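Local coordinates for protein globin III, extracellular (Lumbricus terrestris, PDB 1X9F) that probably binds and carries oxygen as a haem-containing globin subunit of the giant extracellular erythrocruorin of the earthworm, here with carbon monoxide bound, at residues K17-D20 and I21-D25; L40-L43 and A44-P48. One frame throughout, in Å; residues are numbered along the deposited sequence.

Contact 1 of 2, residues K17-D20 and I21-D25; sequences KQWD and ILWRD
W19 and W23, four residues apart, form a T-shaped pair: the edge of W23 points at the face of W19, the planes at 72° and the five-membered rings centred 4.7 Å apart. The border of W23 that runs from NE1 through CE2 to CZ2 does the touching, with W23 CZ2 3.3 Å above the W19 plane near its rim. In W19, CG anti to the backbone N (chi1 177°) places the indole beside its own carbonyl carbon, where the W23 edge meets it. The two indole nitrogens lie close, but both are donors and do not bond; W19 NE1 is instead hydrogen-bonded to D79, and K32 makes a cation-pi contact with W23. L22 CB covers one face of W23, 3.6 Å above the plane over the ring centre. Two i to i+3 backbone bonds join the segments, L22 N to W19 O at 2.9 Å and W23 N to D20 O at 3.0 Å. In contrast to this packed group of rings, K17 and R24 form the exposed, looser side, R24 being poorly ordered; D20 packs on S22 of the neighbouring Globin II chain. Replacing W19 with an alanine would take away the facing ring and probably leave the W23 edge without its mate and D79 without its indole donor. W19 also packs on L75, L78 and I82 of helix 65-83 and on L124 of helix 110-127, a tryptophan setting consistent with the end of helix A in the globin fold, where it meets helix E.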
loop_
_atom_site.group_PDB
_atom_site.type_symbol
_atom_site.label_atom_id
_atom_site.label_comp_id
_atom_site.label_asym_id
_atom_site.label_seq_id
_atom_site.Cartn_x
_atom_site.Cartn_y
_atom_site.Cartn_z
ATOM N N LYS C 17 -21.495 -7.651 -12.618
ATOM C CA LYS C 17 -20.085 -7.338 -12.483
ATOM C C LYS C 17 -19.278 -8.627 -12.394
ATOM O O LYS C 17 -18.241 -8.768 -13.053
ATOM C CB LYS C 17 -19.870 -6.483 -11.233
ATOM C CG LYS C 17 -18.438 -6.019 -11.030
ATOM C CD LYS C 17 -18.238 -5.413 -9.650
ATOM C CE LYS C 17 -18.799 -3.997 -9.560
ATOM N NZ LYS C 17 -18.636 -3.437 -8.187
ATOM N N GLN C 18 -19.765 -9.572 -11.596
ATOM C CA GLN C 18 -19.048 -10.828 -11.399
ATOM C C GLN C 18 -19.044 -11.714 -12.638
ATOM O O GLN C 18 -18.023 -12.312 -12.973
ATOM C CB GLN C 18 -19.585 -11.574 -10.180
ATOM C CG GLN C 18 -19.121 -10.944 -8.880
ATOM C CD GLN C 18 -19.743 -11.557 -7.640
ATOM O OE1 GLN C 18 -19.364 -11.203 -6.525
ATOM N NE2 GLN C 18 -20.693 -12.461 -7.818
ATOM N N TRP C 19 -20.183 -11.784 -13.315
ATOM C CA TRP C 19 -20.318 -12.549 -14.548
ATOM C C TRP C 19 -19.406 -12.008 -15.642
ATOM O O TRP C 19 -18.777 -12.769 -16.378
ATOM C CB TRP C 19 -21.767 -12.457 -14.991
ATOM C CG TRP C 19 -22.135 -13.111 -16.275
ATOM C CD1 TRP C 19 -22.490 -12.481 -17.428
ATOM C CD2 TRP C 19 -22.266 -14.518 -16.530
ATOM N NE1 TRP C 19 -22.827 -13.406 -18.390
ATOM C CE2 TRP C 19 -22.701 -14.664 -17.865
ATOM C CE3 TRP C 19 -22.058 -15.675 -15.763
ATOM C CZ2 TRP C 19 -22.916 -15.912 -18.454
ATOM C CZ3 TRP C 19 -22.278 -16.914 -16.346
ATOM C CH2 TRP C 19 -22.701 -17.023 -17.679
ATOM N N ASP C 20 -19.341 -10.683 -15.728
ATOM C CA ASP C 20 -18.569 -9.985 -16.743
ATOM C C ASP C 20 -17.096 -10.361 -16.760
ATOM O O ASP C 20 -16.463 -10.376 -17.819
ATOM C CB ASP C 20 -18.681 -8.488 -16.518
ATOM C CG ASP C 20 -19.119 -7.774 -17.749
ATOM O OD1 ASP C 20 -18.254 -7.176 -18.428
ATOM O OD2 ASP C 20 -20.307 -7.783 -18.147
ATOM N N ILE C 21 -16.554 -10.632 -15.576
ATOM C CA ILE C 21 -15.204 -11.152 -15.444
ATOM C C ILE C 21 -14.926 -12.335 -16.392
ATOM O O ILE C 21 -13.852 -12.398 -16.989
ATOM C CB ILE C 21 -14.891 -11.460 -13.949
ATOM C CG1 ILE C 21 -14.415 -10.183 -13.240
ATOM C CG2 ILE C 21 -13.831 -12.565 -13.811
ATOM C CD1 ILE C 21 -14.745 -10.126 -11.724
ATOM N N LEU C 22 -15.885 -13.244 -16.569
ATOM C CA LEU C 22 -15.661 -14.380 -17.473
ATOM C C LEU C 22 -15.283 -14.010 -18.899
ATOM O O LEU C 22 -14.622 -14.798 -19.583
ATOM C CB LEU C 22 -16.884 -15.302 -17.527
ATOM C CG LEU C 22 -16.877 -16.348 -16.410
ATOM C CD1 LEU C 22 -18.090 -17.236 -16.535
ATOM C CD2 LEU C 22 -15.600 -17.182 -16.418
ATOM N N TRP C 23 -15.696 -12.829 -19.352
ATOM C CA TRP C 23 -15.512 -12.463 -20.762
ATOM C C TRP C 23 -14.452 -11.383 -20.931
ATOM O O TRP C 23 -14.398 -10.697 -21.958
ATOM C CB TRP C 23 -16.852 -12.062 -21.393
ATOM C CG TRP C 23 -17.986 -12.799 -20.766
ATOM C CD1 TRP C 23 -18.957 -12.269 -19.968
ATOM C CD2 TRP C 23 -18.237 -14.210 -20.819
ATOM N NE1 TRP C 23 -19.811 -13.257 -19.541
ATOM C CE2 TRP C 23 -19.394 -14.458 -20.047
ATOM C CE3 TRP C 23 -17.611 -15.293 -21.454
ATOM C CZ2 TRP C 23 -19.938 -15.735 -19.894
ATOM C CZ3 TRP C 23 -18.153 -16.566 -21.296
ATOM C CH2 TRP C 23 -19.307 -16.772 -20.522
ATOM N N ARG C 24 -13.606 -11.257 -19.909
ATOM C CA ARG C 24 -12.446 -10.381 -19.948
ATOM C C ARG C 24 -11.594 -10.686 -21.174
ATOM O O ARG C 24 -10.993 -9.776 -21.745
ATOM C CB ARG C 24 -11.590 -10.534 -18.678
ATOM C CG ARG C 24 -12.152 -9.865 -17.406
ATOM C CD ARG C 24 -11.805 -8.384 -17.239
ATOM N NE ARG C 24 -12.042 -7.639 -18.475
ATOM C CZ ARG C 24 -11.938 -6.322 -18.613
ATOM N NH1 ARG C 24 -11.604 -5.554 -17.583
ATOM N NH2 ARG C 24 -12.177 -5.768 -19.796
ATOM N N ASP C 25 -11.533 -11.954 -21.583
ATOM C CA ASP C 25 -10.704 -12.313 -22.740
ATOM C C ASP C 25 -11.509 -12.724 -23.991
ATOM O O ASP C 25 -12.699 -13.044 -23.887
ATOM C CB ASP C 25 -9.584 -13.302 -22.353
ATOM C CG ASP C 25 -10.040 -14.757 -22.370
ATOM O OD1 ASP C 25 -9.178 -15.663 -22.498
ATOM O OD2 ASP C 25 -11.231 -15.103 -22.255
#

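Contact 2 of 2, residues L40-L43 and A44-P48. With CMO (carbon monoxide), chain S.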
loop_
_atom_site.group_PDB
_atom_site.type_symbol
_atom_site.label_atom_id
_atom_site.label_comp_id
_atom_site.label_asym_id
_atom_site.label_seq_id
_atom_site.Cartn_x
_atom_site.Cartn_y
_atom_site.Cartn_z
ATOM N N LEU C 40 -24.566 -28.967 -18.684
ATOM C CA LEU C 40 -25.586 -29.875 -19.199
ATOM C C LEU C 40 -25.181 -31.332 -19.009
ATOM O O LEU C 40 -26.010 -32.173 -18.641
ATOM C CB LEU C 40 -25.882 -29.573 -20.666
ATOM C CG LEU C 40 -26.493 -28.192 -20.915
ATOM C CD1 LEU C 40 -26.613 -27.942 -22.410
ATOM C CD2 LEU C 40 -27.862 -28.058 -20.242
ATOM N N THR C 41 -23.906 -31.623 -19.247
ATOM C CA THR C 41 -23.365 -32.960 -19.011
ATOM C C THR C 41 -23.637 -33.435 -17.580
ATOM O O THR C 41 -24.097 -34.564 -17.373
ATOM C CB THR C 41 -21.856 -32.983 -19.342
ATOM O OG1 THR C 41 -21.685 -33.350 -20.717
ATOM C CG2 THR C 41 -21.122 -34.098 -18.588
ATOM N N LYS C 42 -23.361 -32.564 -16.609
ATOM C CA LYS C 42 -23.613 -32.845 -15.200
ATOM C C LYS C 42 -25.112 -33.011 -14.957
ATOM O O LYS C 42 -25.531 -33.881 -14.186
ATOM C CB LYS C 42 -23.030 -31.727 -14.323
ATOM C CG LYS C 42 -23.162 -31.923 -12.805
ATOM C CD LYS C 42 -22.118 -32.880 -12.225
ATOM C CE LYS C 42 -22.180 -32.917 -10.693
ATOM N NZ LYS C 42 -23.518 -33.367 -10.170
ATOM N N LEU C 43 -25.913 -32.186 -15.629
ATOM C CA LEU C 43 -27.363 -32.292 -15.530
ATOM C C LEU C 43 -27.844 -33.667 -15.979
ATOM O O LEU C 43 -28.629 -34.303 -15.273
ATOM C CB LEU C 43 -28.064 -31.185 -16.323
ATOM C CG LEU C 43 -29.601 -31.209 -16.303
ATOM C CD1 LEU C 43 -30.161 -30.853 -14.913
ATOM C CD2 LEU C 43 -30.152 -30.243 -17.339
ATOM N N ALA C 44 -27.370 -34.124 -17.138
ATOM C CA ALA C 44 -27.768 -35.429 -17.677
ATOM C C ALA C 44 -27.279 -36.586 -16.803
ATOM O O ALA C 44 -27.977 -37.591 -16.646
ATOM C CB ALA C 44 -27.280 -35.590 -19.114
ATOM N N LYS C 45 -26.082 -36.429 -16.237
ATOM C CA LYS C 45 -25.524 -37.393 -15.293
ATOM C C LYS C 45 -26.460 -37.619 -14.109
ATOM O O LYS C 45 -26.683 -38.760 -13.705
ATOM C CB LYS C 45 -24.165 -36.905 -14.776
ATOM C CG LYS C 45 -23.382 -37.945 -13.966
ATOM C CD LYS C 45 -22.269 -38.615 -14.782
ATOM C CE LYS C 45 -22.789 -39.298 -16.060
ATOM N NZ LYS C 45 -21.665 -39.848 -16.890
ATOM N N ASP C 46 -27.004 -36.532 -13.564
ATOM C CA ASP C 46 -27.873 -36.599 -12.384
ATOM C C ASP C 46 -29.297 -37.030 -12.694
ATOM O O ASP C 46 -29.951 -37.676 -11.868
ATOM C CB ASP C 46 -27.917 -35.251 -11.662
ATOM C CG ASP C 46 -26.573 -34.843 -11.099
ATOM O OD1 ASP C 46 -26.451 -33.689 -10.641
ATOM O OD2 ASP C 46 -25.577 -35.600 -11.069
ATOM N N ILE C 47 -29.796 -36.645 -13.863
ATOM C CA ILE C 47 -31.154 -36.994 -14.258
ATOM C C ILE C 47 -31.110 -37.594 -15.664
ATOM O O ILE C 47 -31.260 -36.866 -16.649
ATOM C CB ILE C 47 -32.081 -35.753 -14.212
ATOM C CG1 ILE C 47 -31.977 -35.035 -12.858
ATOM C CG2 ILE C 47 -33.540 -36.159 -14.491
ATOM C CD1 ILE C 47 -32.779 -33.730 -12.787
ATOM N N PRO C 48 -30.923 -38.915 -15.753
ATOM C CA PRO C 48 -30.604 -39.589 -17.026
ATOM C C PRO C 48 -31.592 -39.315 -18.164
ATOM O O PRO C 48 -31.194 -39.311 -19.336
ATOM C CB PRO C 48 -30.635 -41.077 -16.652
ATOM C CG PRO C 48 -31.451 -41.142 -15.382
ATOM C CD PRO C 48 -31.049 -39.879 -14.644
HETATM C C CMO S . -30.524 -25.511 -22.772
HETATM O O CMO S . -29.484 -26.062 -22.457
#
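The carboxylate of D46 is the flat group that K42 addresses twice. Over one face sits the carbonyl oxygen of K42, 3.4 Å from D46 CG and about equally far from both carboxylate oxygens; on the side of those oxygens K42 NZ closes a salt bridge, meeting the syn lone pair of OD2 at 3.2 Å and making a weak bond to OD1. This is the last part of helix 28-46, helix B of the globin fold, and the lysine-aspartate pair illustrates i to i+4 bridging along a helix flank. K42 reaches its mate by bending: CG lies anti to the backbone N, and turns at chi2 (79°) and chi4 (60°) bend the chain so that NZ comes alongside the carboxylate one turn further on. The same flank meets helix 110-127, where K42 packs on I119, D46 on K115, and I47 on H112 and K115.

The backbone is regular, with A44 N bonded to L40 O at 2.8 Å, followed by K45 N to T41 O and D46 N to K42 O. I47, the first residue to leave helical angles, still gives its N-H to L43 O, while D46 N adds a weak second bond to that oxygen. L43 and I47 touch loosely through their CD1 atoms. On the buried flank A44 and L43 pack on V50 of the short helix 50-53, and L43 also touches the haem. L40 lines the carbon monoxide pocket together with F54, H70 and I74, and both its methyls, CD1 and CD2, lie 3.4 Å from the ligand oxygen.

How the contacts relate
From the N terminus, contact 1 runs from helix 9-20 into the connection to helix 28-46; contact 2 then lies on the last part of that second helix, where the chain leaves for helix 50-53. Both are local contacts along continuous chain, so neither closes a long loop, and they stand in series without nesting or crossing. The centres of contacts 1 and 2 are 26 Å apart, and the nearest atoms of contacts 1 and 2 are about 12 Å apart. Contact 1 ties the first helix and the connection to helices 65-83 and 110-127 and, through W23, to the start of helix 28-46, whereas contact 2 joins helix 28-46 to helices 50-53, 65-83 and 110-127 and to the haem pocket.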